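PDB 7CGF: PUM-HD domain-containing protein, which probably binds the 3' untranslated regions of messenger RNAs through its Pumilio-homology domain, the part crystallised here with a PBE-RNA. Local coordinates for residues K129-E132 against P133-I136; V175-L178 against L179-S182; Q216-K219 against R220-E223; V297-V300 against V301-K305; D318-S322 against E323-E327. The protein carries 2 engineered substitutions. All coordinates share one frame; numbering follows the deposited sequence.

Interaction 1 (K129-E132 against P133-I136); sequences KINE and PLQI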
loop_
_atom_site.group_PDB
_atom_site.type_symbol
_atom_site.label_atom_id
_atom_site.label_comp_id
_atom_site.label_asym_id
_atom_site.label_seq_id
_atom_site.Cartn_x
_atom_site.Cartn_y
_atom_site.Cartn_z
ATOM N N LYS A 129 12.431 -11.368 -4.198
ATOM C CA LYS A 129 13.497 -11.885 -5.057
ATOM C C LYS A 129 13.372 -13.358 -5.424
ATOM O O LYS A 129 13.710 -13.734 -6.557
ATOM C CB LYS A 129 14.856 -11.667 -4.391
ATOM C CG LYS A 129 15.199 -10.193 -4.104
ATOM C CD LYS A 129 15.447 -9.412 -5.373
ATOM C CE LYS A 129 15.915 -7.991 -5.059
ATOM N NZ LYS A 129 16.227 -7.203 -6.283
ATOM N N ILE A 130 12.911 -14.210 -4.514
ATOM C CA ILE A 130 13.107 -15.647 -4.679
ATOM C C ILE A 130 12.050 -16.284 -5.571
ATOM O O ILE A 130 10.999 -15.696 -5.861
ATOM C CB ILE A 130 13.161 -16.364 -3.318
ATOM C CG1 ILE A 130 11.780 -16.371 -2.640
ATOM C CG2 ILE A 130 14.251 -15.753 -2.441
ATOM C CD1 ILE A 130 11.803 -16.805 -1.166
ATOM N N ASN A 131 12.331 -17.509 -6.004
ATOM C CA ASN A 131 11.449 -18.215 -6.923
ATOM C C ASN A 131 10.165 -18.672 -6.224
ATOM O O ASN A 131 10.069 -18.727 -4.995
ATOM C CB ASN A 131 12.183 -19.413 -7.527
ATOM C CG ASN A 131 12.824 -20.279 -6.474
ATOM O OD1 ASN A 131 12.145 -21.012 -5.757
ATOM N ND2 ASN A 131 14.138 -20.181 -6.351
ATOM N N GLU A 132 9.172 -19.026 -7.041
ATOM C CA GLU A 132 7.834 -19.277 -6.510
ATOM C C GLU A 132 7.765 -20.411 -5.487
ATOM O O GLU A 132 7.074 -20.232 -4.468
ATOM C CB GLU A 132 6.878 -19.528 -7.678
ATOM C CG GLU A 132 5.431 -19.621 -7.275
ATOM C CD GLU A 132 4.557 -19.818 -8.481
ATOM O OE1 GLU A 132 4.411 -20.983 -8.926
ATOM O OE2 GLU A 132 4.065 -18.803 -9.002
ATOM N N PRO A 133 8.410 -21.573 -5.675
ATOM C CA PRO A 133 8.376 -22.599 -4.620
ATOM C C PRO A 133 8.857 -22.122 -3.262
ATOM O O PRO A 133 8.314 -22.540 -2.237
ATOM C CB PRO A 133 9.296 -23.694 -5.186
ATOM C CG PRO A 133 9.126 -23.561 -6.651
ATOM C CD PRO A 133 9.056 -22.089 -6.901
ATOM N N LEU A 134 9.889 -21.280 -3.222
ATOM C CA LEU A 134 10.341 -20.758 -1.943
ATOM C C LEU A 134 9.379 -19.706 -1.399
ATOM O O LEU A 134 9.182 -19.620 -0.181
ATOM C CB LEU A 134 11.749 -20.179 -2.088
ATOM C CG LEU A 134 12.829 -21.218 -2.400
ATOM C CD1 LEU A 134 14.189 -20.564 -2.505
ATOM C CD2 LEU A 134 12.834 -22.298 -1.331
ATOM N N GLN A 135 8.785 -18.892 -2.269
ATOM C CA GLN A 135 7.743 -17.975 -1.808
ATOM C C GLN A 135 6.608 -18.735 -1.136
ATOM O O GLN A 135 6.137 -18.351 -0.061
ATOM C CB GLN A 135 7.194 -17.162 -2.973
ATOM C CG GLN A 135 8.130 -16.150 -3.586
ATOM C CD GLN A 135 7.508 -15.517 -4.820
ATOM O OE1 GLN A 135 6.909 -16.212 -5.649
ATOM N NE2 GLN A 135 7.608 -14.197 -4.934
ATOM N N ILE A 136 6.140 -19.808 -1.775
ATOM C CA ILE A 136 5.040 -20.593 -1.221
ATOM C C ILE A 136 5.420 -21.169 0.135
ATOM O O ILE A 136 4.593 -21.245 1.054
ATOM C CB ILE A 136 4.638 -21.700 -2.215
ATOM C CG1 ILE A 136 4.040 -21.094 -3.480
ATOM C CG2 ILE A 136 3.658 -22.661 -1.578
ATOM C CD1 ILE A 136 3.846 -22.108 -4.599
#
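Asn131 O is shared by two backbone donors of the following helical turn. The N-H of Gln135 reaches it at 3.0 Å, almost straight and lying in the carbonyl plane, whereas Leu134 N makes only a weak, strongly bent bond to the same oxygen. The Asn131 side chain offers Leu134 N a second acceptor: CG stands between the backbone N and the carbonyl carbon (chi1 51°), which turns OD1 back over the first turn, and OD1 accepts weakly from Leu134 N at 3.4 Å. This is an asparagine N-cap. One residue on, Glu132 O takes the N-H of Ile136 at 2.9 Å, and the regular helical pattern is under way.

The apolar side of the turn is carried by Ile130. Its CD1 methyl presses on Leu134 CB at 3.5 Å, a tight carbon contact in which the two side chains stand roughly at right angles, while its CG1 runs alongside Gln135 CG at 3.8 Å, the chains passing in opposite directions. The Gln135 amide lies by the backbone, with OE1 3.3 Å from Glu132 CA; its NE2 is held by the carbonyls of Leu127 and Lys165, so this buried amide bridges two neighbouring parts of the chain. Glu132 CG meets Ile136 CD1, and Glu132 OE2 is bonded to Ser167 OG.

The turn thus links helix 119-129 to helix 132-142, with Ile130 and Leu134 resting on Trp99 of helix 99-106; the residues of the contact lie in one predicted Pumilio repeat.

Interaction 2 (V175-L178 against L179-S182); sequences VDTL and LESS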
loop_
_atom_site.group_PDB
_atom_site.type_symbol
_atom_site.label_atom_id
_atom_site.label_comp_id
_atom_site.label_asym_id
_atom_site.label_seq_id
_atom_site.Cartn_x
_atom_site.Cartn_y
_atom_site.Cartn_z
ATOM N N VAL A 175 -7.103 -13.933 0.747
ATOM C CA VAL A 175 -8.452 -13.524 0.367
ATOM C C VAL A 175 -9.480 -14.179 1.287
ATOM O O VAL A 175 -10.403 -13.517 1.770
ATOM C CB VAL A 175 -8.699 -13.866 -1.116
ATOM C CG1 VAL A 175 -10.133 -13.553 -1.512
ATOM C CG2 VAL A 175 -7.727 -13.078 -2.017
ATOM N N ASP A 176 -9.322 -15.479 1.563
ATOM C CA ASP A 176 -10.256 -16.174 2.455
ATOM C C ASP A 176 -10.171 -15.658 3.885
ATOM O O ASP A 176 -11.118 -15.840 4.664
ATOM C CB ASP A 176 -10.004 -17.690 2.455
ATOM C CG ASP A 176 -10.291 -18.349 1.100
ATOM O OD1 ASP A 176 -10.948 -17.722 0.248
ATOM O OD2 ASP A 176 -9.862 -19.509 0.900
ATOM N N THR A 177 -9.036 -15.057 4.265
ATOM C CA THR A 177 -8.968 -14.399 5.568
ATOM C C THR A 177 -9.751 -13.091 5.562
ATOM O O THR A 177 -10.495 -12.809 6.507
ATOM C CB THR A 177 -7.513 -14.148 5.961
ATOM O OG1 THR A 177 -6.806 -15.377 5.960
ATOM C CG2 THR A 177 -7.443 -13.553 7.389
ATOM N N LEU A 178 -9.630 -12.294 4.489
ATOM C CA LEU A 178 -10.506 -11.131 4.324
ATOM C C LEU A 178 -11.973 -11.510 4.400
ATOM O O LEU A 178 -12.793 -10.720 4.881
ATOM C CB LEU A 178 -10.238 -10.433 2.988
ATOM C CG LEU A 178 -8.880 -9.717 2.920
ATOM C CD1 LEU A 178 -8.676 -9.106 1.542
ATOM C CD2 LEU A 178 -8.852 -8.631 3.977
ATOM N N LEU A 179 -12.321 -12.704 3.924
ATOM C CA LEU A 179 -13.694 -13.186 3.907
ATOM C C LEU A 179 -14.010 -14.126 5.074
ATOM O O LEU A 179 -15.049 -14.795 5.051
ATOM C CB LEU A 179 -13.971 -13.899 2.579
ATOM C CG LEU A 179 -13.889 -13.006 1.337
ATOM C CD1 LEU A 179 -13.826 -13.858 0.069
ATOM C CD2 LEU A 179 -15.066 -12.059 1.319
ATOM N N GLU A 180 -13.174 -14.169 6.112
ATOM C CA GLU A 180 -13.349 -15.240 7.090
ATOM C C GLU A 180 -14.623 -15.064 7.922
ATOM O O GLU A 180 -15.236 -16.066 8.301
ATOM C CB GLU A 180 -12.099 -15.362 7.974
ATOM C CG GLU A 180 -11.963 -14.300 9.035
ATOM C CD GLU A 180 -10.599 -14.326 9.738
ATOM O OE1 GLU A 180 -9.808 -15.249 9.488
ATOM O OE2 GLU A 180 -10.329 -13.418 10.536
ATOM N N SER A 181 -15.055 -13.824 8.192
ATOM C CA SER A 181 -16.302 -13.555 8.897
ATOM C C SER A 181 -16.985 -12.359 8.258
ATOM O O SER A 181 -16.406 -11.670 7.418
ATOM C CB SER A 181 -16.075 -13.287 10.389
ATOM O OG SER A 181 -15.627 -14.462 11.027
ATOM N N SER A 182 -18.223 -12.104 8.700
ATOM C CA SER A 182 -19.030 -11.043 8.093
ATOM C C SER A 182 -18.334 -9.691 8.154
ATOM O O SER A 182 -18.334 -8.948 7.164
ATOM C CB SER A 182 -20.388 -10.961 8.782
ATOM O OG SER A 182 -21.112 -12.151 8.560
HETATM O O HOH W 1 -15.561 -9.913 5.377
#
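Leu179 N and Glu180 N, the donors that follow helix 172-178, both find carbonyls in its last turn. Leu179 N keeps the helical i to i-4 bond to Val175 O at 3.0 Å, bent to 139° at the hydrogen. Glu180 N instead reaches back three residues, to Thr177 O at 3.0 Å, and comes from above that carbonyl plane and not along a lone pair. This shortening of the bonding step tightens the chain as Leu179 leaves helical geometry.

Near the end of the helix, a water lies 2.9 Å from Leu178 O and 2.8 Å from Ser181 O and bridges the two carbonyls, though it has more acceptors in reach than protons. Ser181 OG adds a weak bond to Glu180 O.

The side chains follow the same path. Leu179 lies beside Val175 and points the same way, its CD1 4.0 Å from Val175 CG1. Glu180 does likewise with Thr177: its extended chain runs beside the threonine, and Glu180 OE1 sits 3.6 Å from Thr177 CG2. Glu180 OE2 is bonded to His147 ND1 of helix 146-150. Thr177 OG1 is satisfied within its own helix by Phe173 O, and Asp176 OD1 by Gln172 NE2.

The chemistry is therefore divided: a hydrocarbon strip on Val175 and Leu179 faces helix 207-219, whereas the polar groups of the helix end are met by backbone, water, Gln172 and His147. The His147 bond fixes one oxygen of the Glu180 carboxylate, while the other lies against the Thr177 methyl.

Interaction 3 (Q216-K219 against R220-E223); sequences QIHK and RFDE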
loop_
_atom_site.group_PDB
_atom_site.type_symbol
_atom_site.label_atom_id
_atom_site.label_comp_id
_atom_site.label_asym_id
_atom_site.label_seq_id
_atom_site.Cartn_x
_atom_site.Cartn_y
_atom_site.Cartn_z
ATOM N N GLN A 216 -18.377 -7.464 -0.069
ATOM C CA GLN A 216 -18.402 -7.107 1.346
ATOM C C GLN A 216 -18.299 -5.601 1.532
ATOM O O GLN A 216 -18.997 -5.023 2.370
ATOM C CB GLN A 216 -17.250 -7.784 2.107
ATOM C CG GLN A 216 -17.499 -9.176 2.695
ATOM C CD GLN A 216 -18.944 -9.439 3.081
ATOM O OE1 GLN A 216 -19.707 -9.890 2.250
ATOM N NE2 GLN A 216 -19.317 -9.178 4.335
ATOM N N ILE A 217 -17.415 -4.951 0.772
ATOM C CA ILE A 217 -17.288 -3.494 0.866
ATOM C C ILE A 217 -18.622 -2.819 0.564
ATOM O O ILE A 217 -19.029 -1.881 1.259
ATOM C CB ILE A 217 -16.165 -2.999 -0.065
ATOM C CG1 ILE A 217 -14.807 -3.542 0.403
ATOM C CG2 ILE A 217 -16.149 -1.466 -0.106
ATOM C CD1 ILE A 217 -13.707 -3.484 -0.638
ATOM N N HIS A 218 -19.329 -3.290 -0.471
ATOM C CA HIS A 218 -20.618 -2.696 -0.828
ATOM C C HIS A 218 -21.615 -2.763 0.329
ATOM O O HIS A 218 -22.421 -1.843 0.512
ATOM C CB HIS A 218 -21.199 -3.392 -2.065
ATOM C CG HIS A 218 -20.700 -2.852 -3.374
ATOM N ND1 HIS A 218 -20.236 -3.673 -4.381
ATOM C CD2 HIS A 218 -20.628 -1.585 -3.858
ATOM C CE1 HIS A 218 -19.882 -2.937 -5.420
ATOM N NE2 HIS A 218 -20.109 -1.667 -5.129
ATOM N N LYS A 219 -21.588 -3.847 1.118
ATOM C CA LYS A 219 -22.586 -4.009 2.173
ATOM C C LYS A 219 -22.503 -2.913 3.224
ATOM O O LYS A 219 -23.529 -2.541 3.807
ATOM C CB LYS A 219 -22.443 -5.385 2.829
ATOM C CG LYS A 219 -22.767 -6.546 1.861
ATOM C CD LYS A 219 -22.493 -7.905 2.519
ATOM C CE LYS A 219 -22.688 -9.056 1.520
ATOM N NZ LYS A 219 -22.387 -10.410 2.109
ATOM N N ARG A 220 -21.310 -2.376 3.478
ATOM C CA ARG A 220 -21.129 -1.278 4.428
ATOM C C ARG A 220 -20.474 -0.088 3.746
ATOM O O ARG A 220 -19.603 0.589 4.297
ATOM C CB ARG A 220 -20.345 -1.748 5.646
ATOM C CG ARG A 220 -21.147 -2.787 6.403
ATOM C CD ARG A 220 -20.437 -3.292 7.625
ATOM N NE ARG A 220 -20.325 -2.259 8.634
ATOM C CZ ARG A 220 -19.792 -2.468 9.833
ATOM N NH1 ARG A 220 -19.344 -3.673 10.152
ATOM N NH2 ARG A 220 -19.707 -1.485 10.703
ATOM N N PHE A 221 -20.938 0.183 2.529
ATOM C CA PHE A 221 -20.307 1.177 1.670
ATOM C C PHE A 221 -20.246 2.552 2.321
ATOM O O PHE A 221 -19.185 3.190 2.340
ATOM C CB PHE A 221 -21.066 1.273 0.346
ATOM C CG PHE A 221 -20.438 2.230 -0.617
ATOM C CD1 PHE A 221 -19.336 1.843 -1.359
ATOM C CD2 PHE A 221 -20.916 3.529 -0.745
ATOM C CE1 PHE A 221 -18.734 2.711 -2.228
ATOM C CE2 PHE A 221 -20.309 4.404 -1.626
ATOM C CZ PHE A 221 -19.213 3.981 -2.360
ATOM N N ASP A 222 -21.384 3.054 2.815
ATOM C CA ASP A 222 -21.403 4.426 3.312
ATOM C C ASP A 222 -20.414 4.619 4.455
ATOM O O ASP A 222 -19.713 5.640 4.510
ATOM C CB ASP A 222 -22.804 4.816 3.771
ATOM C CG ASP A 222 -23.789 4.922 2.632
ATOM O OD1 ASP A 222 -23.391 4.777 1.453
ATOM O OD2 ASP A 222 -24.974 5.165 2.935
ATOM N N GLU A 223 -20.343 3.650 5.378
ATOM C CA GLU A 223 -19.429 3.771 6.511
ATOM C C GLU A 223 -17.983 3.719 6.050
ATOM O O GLU A 223 -17.133 4.486 6.529
ATOM C CB GLU A 223 -19.673 2.651 7.512
ATOM C CG GLU A 223 -21.005 2.610 8.187
ATOM C CD GLU A 223 -21.154 1.297 8.915
ATOM O OE1 GLU A 223 -21.727 0.337 8.325
ATOM O OE2 GLU A 223 -20.612 1.218 10.039
#
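His218 and Phe221 meet across the junction of two helices, but the polar links begin earlier in the segment. At Gln216 the amide oxygen is the acceptor: the extended Lys219 side chain runs back so that NZ donates to Gln216 OE1 at 2.7 Å, in the carbonyl plane and on a lone pair, and Gln216 NE2 is bonded to Ser182 O. Ile217 contributes its carbonyl, which takes a weak, bent bond from Arg220 N at 3.2 Å.

At His218 the carbonyl receives Phe221 N at 3.2 Å, from above its plane, and Phe221 CB lies 3.4 Å from His218 O. The approach of the two rings is loose and oblique, His218 CD2 and Phe221 CD1 being 4.4 Å apart, and it holds for one of two histidine conformers only. Phe221 rests on Ile249 of helix 243-255.

Beyond Lys219, Arg220 turns its side chain to the acid one turn ahead. A bend at chi3 (68°) sets the guanidinium side-on to Glu223: NE bonds OE1 at 3.0 Å and NH2 forms the salt bridge to OE2 at 2.9 Å, nearly straight and in the guanidinium plane. Tyr186 adds a cation-pi contact to the same arginine.

Arg220, at the N-cap position of helix 221-225, sits where the chain passes from helix 207-219 into the next helix, a helix-to-helix junction of the all-helical Pumilio repeat fold.

Interaction 4 (V297-V300 against V301-K305); sequences VPIV and VQMMK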
loop_
_atom_site.group_PDB
_atom_site.type_symbol
_atom_site.label_atom_id
_atom_site.label_comp_id
_atom_site.label_asym_id
_atom_site.label_seq_id
_atom_site.Cartn_x
_atom_site.Cartn_y
_atom_site.Cartn_z
ATOM N N VAL A 297 -32.031 25.990 -3.355
ATOM C CA VAL A 297 -31.091 26.289 -4.434
ATOM C C VAL A 297 -30.492 24.977 -4.939
ATOM O O VAL A 297 -30.557 23.961 -4.227
ATOM C CB VAL A 297 -30.005 27.273 -3.965
ATOM C CG1 VAL A 297 -30.633 28.476 -3.282
ATOM C CG2 VAL A 297 -29.036 26.593 -3.038
ATOM N N PRO A 298 -29.928 24.939 -6.152
ATOM C CA PRO A 298 -29.392 23.675 -6.678
ATOM C C PRO A 298 -28.262 23.141 -5.811
ATOM O O PRO A 298 -27.535 23.899 -5.165
ATOM C CB PRO A 298 -28.883 24.053 -8.074
ATOM C CG PRO A 298 -29.626 25.300 -8.428
ATOM C CD PRO A 298 -29.824 26.028 -7.139
ATOM N N ILE A 299 -28.122 21.811 -5.817
ATOM C CA ILE A 299 -27.126 21.145 -4.977
ATOM C C ILE A 299 -25.734 21.698 -5.246
ATOM O O ILE A 299 -24.944 21.896 -4.313
ATOM C CB ILE A 299 -27.188 19.618 -5.193
ATOM C CG1 ILE A 299 -28.551 19.064 -4.763
ATOM C CG2 ILE A 299 -26.079 18.911 -4.449
ATOM C CD1 ILE A 299 -28.767 19.055 -3.275
ATOM N N VAL A 300 -25.404 21.950 -6.518
ATOM C CA VAL A 300 -24.061 22.411 -6.868
ATOM C C VAL A 300 -23.757 23.752 -6.207
ATOM O O VAL A 300 -22.608 24.018 -5.826
ATOM C CB VAL A 300 -23.892 22.469 -8.404
ATOM C CG1 VAL A 300 -24.932 23.415 -9.055
ATOM C CG2 VAL A 300 -22.468 22.864 -8.778
ATOM N N VAL A 301 -24.776 24.598 -6.031
ATOM C CA VAL A 301 -24.588 25.876 -5.354
ATOM C C VAL A 301 -24.306 25.660 -3.871
ATOM O O VAL A 301 -23.346 26.213 -3.321
ATOM C CB VAL A 301 -25.819 26.773 -5.572
ATOM C CG1 VAL A 301 -25.653 28.085 -4.826
ATOM C CG2 VAL A 301 -26.034 27.000 -7.063
ATOM N N GLN A 302 -25.128 24.838 -3.209
ATOM C CA GLN A 302 -24.882 24.481 -1.814
ATOM C C GLN A 302 -23.496 23.875 -1.640
ATOM O O GLN A 302 -22.793 24.173 -0.666
ATOM C CB GLN A 302 -25.942 23.499 -1.329
ATOM C CG GLN A 302 -27.373 23.965 -1.539
ATOM C CD GLN A 302 -28.394 22.923 -1.133
ATOM O OE1 GLN A 302 -28.199 22.190 -0.166
ATOM N NE2 GLN A 302 -29.488 22.840 -1.887
ATOM N N MET A 303 -23.084 23.033 -2.589
ATOM C CA MET A 303 -21.775 22.395 -2.507
ATOM C C MET A 303 -20.648 23.418 -2.547
ATOM O O MET A 303 -19.638 23.268 -1.853
ATOM C CB MET A 303 -21.634 21.380 -3.645
ATOM C CG MET A 303 -22.451 20.116 -3.422
ATOM S SD MET A 303 -22.465 19.067 -4.898
ATOM C CE MET A 303 -20.739 18.608 -5.024
ATOM N N MET A 304 -20.796 24.469 -3.352
ATOM C CA MET A 304 -19.735 25.460 -3.466
ATOM C C MET A 304 -19.551 26.255 -2.180
ATOM O O MET A 304 -18.485 26.848 -1.984
ATOM C CB MET A 304 -20.026 26.406 -4.635
ATOM C CG MET A 304 -19.877 25.757 -6.003
ATOM S SD MET A 304 -20.406 26.822 -7.359
ATOM C CE MET A 304 -18.993 27.915 -7.463
ATOM N N LYS A 305 -20.556 26.275 -1.311
ATOM C CA LYS A 305 -20.476 26.959 -0.028
ATOM C C LYS A 305 -19.830 26.110 1.060
ATOM O O LYS A 305 -19.662 26.602 2.181
ATOM C CB LYS A 305 -21.875 27.379 0.429
ATOM C CG LYS A 305 -22.552 28.412 -0.472
ATOM C CD LYS A 305 -24.036 28.537 -0.151
ATOM C CE LYS A 305 -24.693 29.600 -1.021
ATOM N NZ LYS A 305 -26.179 29.563 -0.941
#
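Gln302 CG lies opposite its own carbonyl carbon (chi1 -54°) and the chain continues extended, which carries the amide back to Val297 just ahead of helix 299-304; Val297 in turn puts CG1 away from its carbonyl carbon (chi1 -50°), so that CG2 is the branch that meets Gln302. The result is a helix start in the last predicted Pumilio repeat, with Pro298 at the N-cap position.

Gln302 NE2 donates to Val297 O at 2.8 Å. The oxygen lies in the amide plane of the glutamine, but the nitrogen approaches from above the Val297 carbonyl plane. The aliphatic part of the same side chain is packed too, its CG 3.5 Å from Val297 CG2, so Gln302 closes over the residue before the cap with both its carbon and its polar end.

Pro298 O begins the helical bonding. It accepts from Gln302 N in the carbonyl plane and more weakly from Val301 N. Ile299 O and Val300 O then take Met303 N and Met304 N in turn. Alongside, the Pro298 ring lies next to Val301, Pro298 CD 3.9 Å from Val301 CG2, pointing the same way.

Met303 and Met304 touch helix 309-319, Pro298 and Val300 touch Thr331 of helix 322-332, and Val301 touches Leu339 of helix 336-339. Met303 bends at chi3, passes across Ile299 and brings its SD to 3.6 Å from Ile299 CG2.

Interaction 5 (D318-S322 against E323-E327); sequences DQVTS and EQRRE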
loop_
_atom_site.group_PDB
_atom_site.type_symbol
_atom_site.label_atom_id
_atom_site.label_comp_id
_atom_site.label_asym_id
_atom_site.label_seq_id
_atom_site.Cartn_x
_atom_site.Cartn_y
_atom_site.Cartn_z
ATOM N N ASP A 318 -13.553 20.461 -13.901
ATOM C CA ASP A 318 -12.318 20.071 -14.566
ATOM C C ASP A 318 -12.448 18.774 -15.360
ATOM O O ASP A 318 -11.668 18.562 -16.294
ATOM C CB ASP A 318 -11.189 19.949 -13.534
ATOM C CG ASP A 318 -10.893 21.268 -12.827
ATOM O OD1 ASP A 318 -11.295 22.342 -13.340
ATOM O OD2 ASP A 318 -10.247 21.237 -11.753
ATOM N N GLN A 319 -13.424 17.915 -15.041
ATOM C CA GLN A 319 -13.451 16.558 -15.577
ATOM C C GLN A 319 -14.569 16.257 -16.566
ATOM O O GLN A 319 -14.492 15.232 -17.250
ATOM C CB GLN A 319 -13.546 15.534 -14.433
ATOM C CG GLN A 319 -12.366 15.553 -13.471
ATOM C CD GLN A 319 -11.121 14.902 -14.045
ATOM O OE1 GLN A 319 -11.200 13.934 -14.810
ATOM N NE2 GLN A 319 -9.960 15.420 -13.664
ATOM N N VAL A 320 -15.608 17.075 -16.658
ATOM C CA VAL A 320 -16.784 16.707 -17.427
ATOM C C VAL A 320 -16.676 17.285 -18.834
ATOM O O VAL A 320 -15.751 18.026 -19.156
ATOM C CB VAL A 320 -18.097 17.135 -16.728
ATOM C CG1 VAL A 320 -18.180 16.497 -15.334
ATOM C CG2 VAL A 320 -18.225 18.655 -16.668
ATOM N N THR A 321 -17.624 16.915 -19.696
ATOM C CA THR A 321 -17.587 17.359 -21.083
ATOM C C THR A 321 -17.973 18.832 -21.169
ATOM O O THR A 321 -18.517 19.414 -20.229
ATOM C CB THR A 321 -18.527 16.524 -21.956
ATOM O OG1 THR A 321 -19.880 16.718 -21.536
ATOM C CG2 THR A 321 -18.192 15.045 -21.863
ATOM N N SER A 322 -17.694 19.441 -22.325
ATOM C CA SER A 322 -18.093 20.831 -22.519
ATOM C C SER A 322 -19.599 20.976 -22.399
ATOM O O SER A 322 -20.099 21.934 -21.796
ATOM C CB SER A 322 -17.616 21.337 -23.881
ATOM O OG SER A 322 -18.375 20.747 -24.914
ATOM N N GLU A 323 -20.341 20.030 -22.969
ATOM C CA GLU A 323 -21.785 20.063 -22.845
ATOM C C GLU A 323 -22.205 19.919 -21.386
ATOM O O GLU A 323 -23.134 20.594 -20.929
ATOM C CB GLU A 323 -22.380 18.972 -23.742
ATOM C CG GLU A 323 -23.826 19.139 -24.081
ATOM C CD GLU A 323 -24.129 20.291 -25.055
ATOM O OE1 GLU A 323 -23.232 21.090 -25.406
ATOM O OE2 GLU A 323 -25.294 20.378 -25.458
ATOM N N GLN A 324 -21.490 19.093 -20.615
ATOM C CA GLN A 324 -21.820 18.970 -19.196
ATOM C C GLN A 324 -21.440 20.227 -18.416
ATOM O O GLN A 324 -22.189 20.659 -17.531
ATOM C CB GLN A 324 -21.152 17.729 -18.606
ATOM C CG GLN A 324 -21.911 16.471 -18.981
ATOM C CD GLN A 324 -21.125 15.188 -18.788
ATOM O OE1 GLN A 324 -19.903 15.192 -18.627
ATOM N NE2 GLN A 324 -21.836 14.071 -18.821
ATOM N N ARG A 325 -20.285 20.827 -18.721
ATOM C CA ARG A 325 -19.938 22.097 -18.083
ATOM C C ARG A 325 -20.980 23.162 -18.386
ATOM O O ARG A 325 -21.287 24.002 -17.534
ATOM C CB ARG A 325 -18.561 22.578 -18.543
ATOM C CG ARG A 325 -17.374 21.824 -17.973
ATOM C CD ARG A 325 -16.061 22.554 -18.249
ATOM N NE ARG A 325 -16.027 23.062 -19.618
ATOM C CZ ARG A 325 -15.470 22.431 -20.648
ATOM N NH1 ARG A 325 -15.505 22.982 -21.862
ATOM N NH2 ARG A 325 -14.877 21.254 -20.473
ATOM N N ARG A 326 -21.555 23.124 -19.589
ATOM C CA ARG A 326 -22.552 24.117 -19.962
ATOM C C ARG A 326 -23.747 24.084 -19.014
ATOM O O ARG A 326 -24.236 25.136 -18.589
ATOM C CB ARG A 326 -22.964 23.882 -21.417
ATOM C CG ARG A 326 -24.069 24.749 -21.922
ATOM C CD ARG A 326 -24.192 24.567 -23.428
ATOM N NE ARG A 326 -25.361 25.269 -23.932
ATOM C CZ ARG A 326 -26.574 24.737 -23.936
ATOM N NH1 ARG A 326 -27.605 25.429 -24.406
ATOM N NH2 ARG A 326 -26.745 23.502 -23.473
ATOM N N GLU A 327 -24.206 22.888 -18.628
ATOM C CA GLU A 327 -25.314 22.810 -17.681
ATOM C C GLU A 327 -24.907 23.334 -16.304
ATOM O O GLU A 327 -25.701 23.998 -15.624
ATOM C CB GLU A 327 -25.828 21.373 -17.575
ATOM C CG GLU A 327 -27.012 21.227 -16.611
ATOM C CD GLU A 327 -27.507 19.790 -16.462
ATOM O OE1 GLU A 327 -28.578 19.591 -15.838
ATOM O OE2 GLU A 327 -26.831 18.863 -16.968
#
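Thr321 and Gln324 face each other at the start of helix 322-332, where Val320 and Thr321 run in extended geometry and Arg325 N returns to Thr321 O at 2.7 Å and Arg326 N to Ser322 O at 2.9 Å. Two reciprocal bonds join the cap to the helix. Thr321 OG1, turned to the first helical turn by a chi1 of 64°, accepts from Gln324 N at 3.0 Å, and Gln324 OE1 accepts from Thr321 N at 3.1 Å in a nearly straight bond of 176°. The other amide atom, Gln324 NE2, bonds weakly to Val279 O.

Val320 packs against the capping pair: its CB lies 3.3 Å from Gln324 OE1 and its CG2 3.5 Å from Arg325 CG, the valine and arginine chains sliding past each other in opposite directions. Arg325 bends at chi3 and lays one face of its guanidinium over Ser322 CA, with NH1 3.4 Å from that CA. Val320 also touches Val286 of helix 279-290.

The paired side-chain and backbone bonds of Thr321 and Gln324 are a capping box at the N terminus of helix 322-332, just after the turn from helix 309-319; the residues of the contact lie within the last predicted Pumilio repeat.

In the fold
From the N terminus, the five interactions follow one another in series; none nests in or crosses another, and each closes only a local turn. Interaction 1 joins helices 119-129 and 132-142. Interaction 2 ends helix 172-178, and interaction 3 connects helix 207-219 to helix 221-225. These two touch, through Ser182 and Gln216 and through Leu179 and Gln216. Interaction 4 starts helix 299-304 and interaction 5 links helices 309-319 and 322-332, their centres about 17 Å apart. Interactions 1 and 5, centres about 50 Å apart, lie on opposite sides of the chain's centre, so the turns are spread along the Pumilio-repeat array.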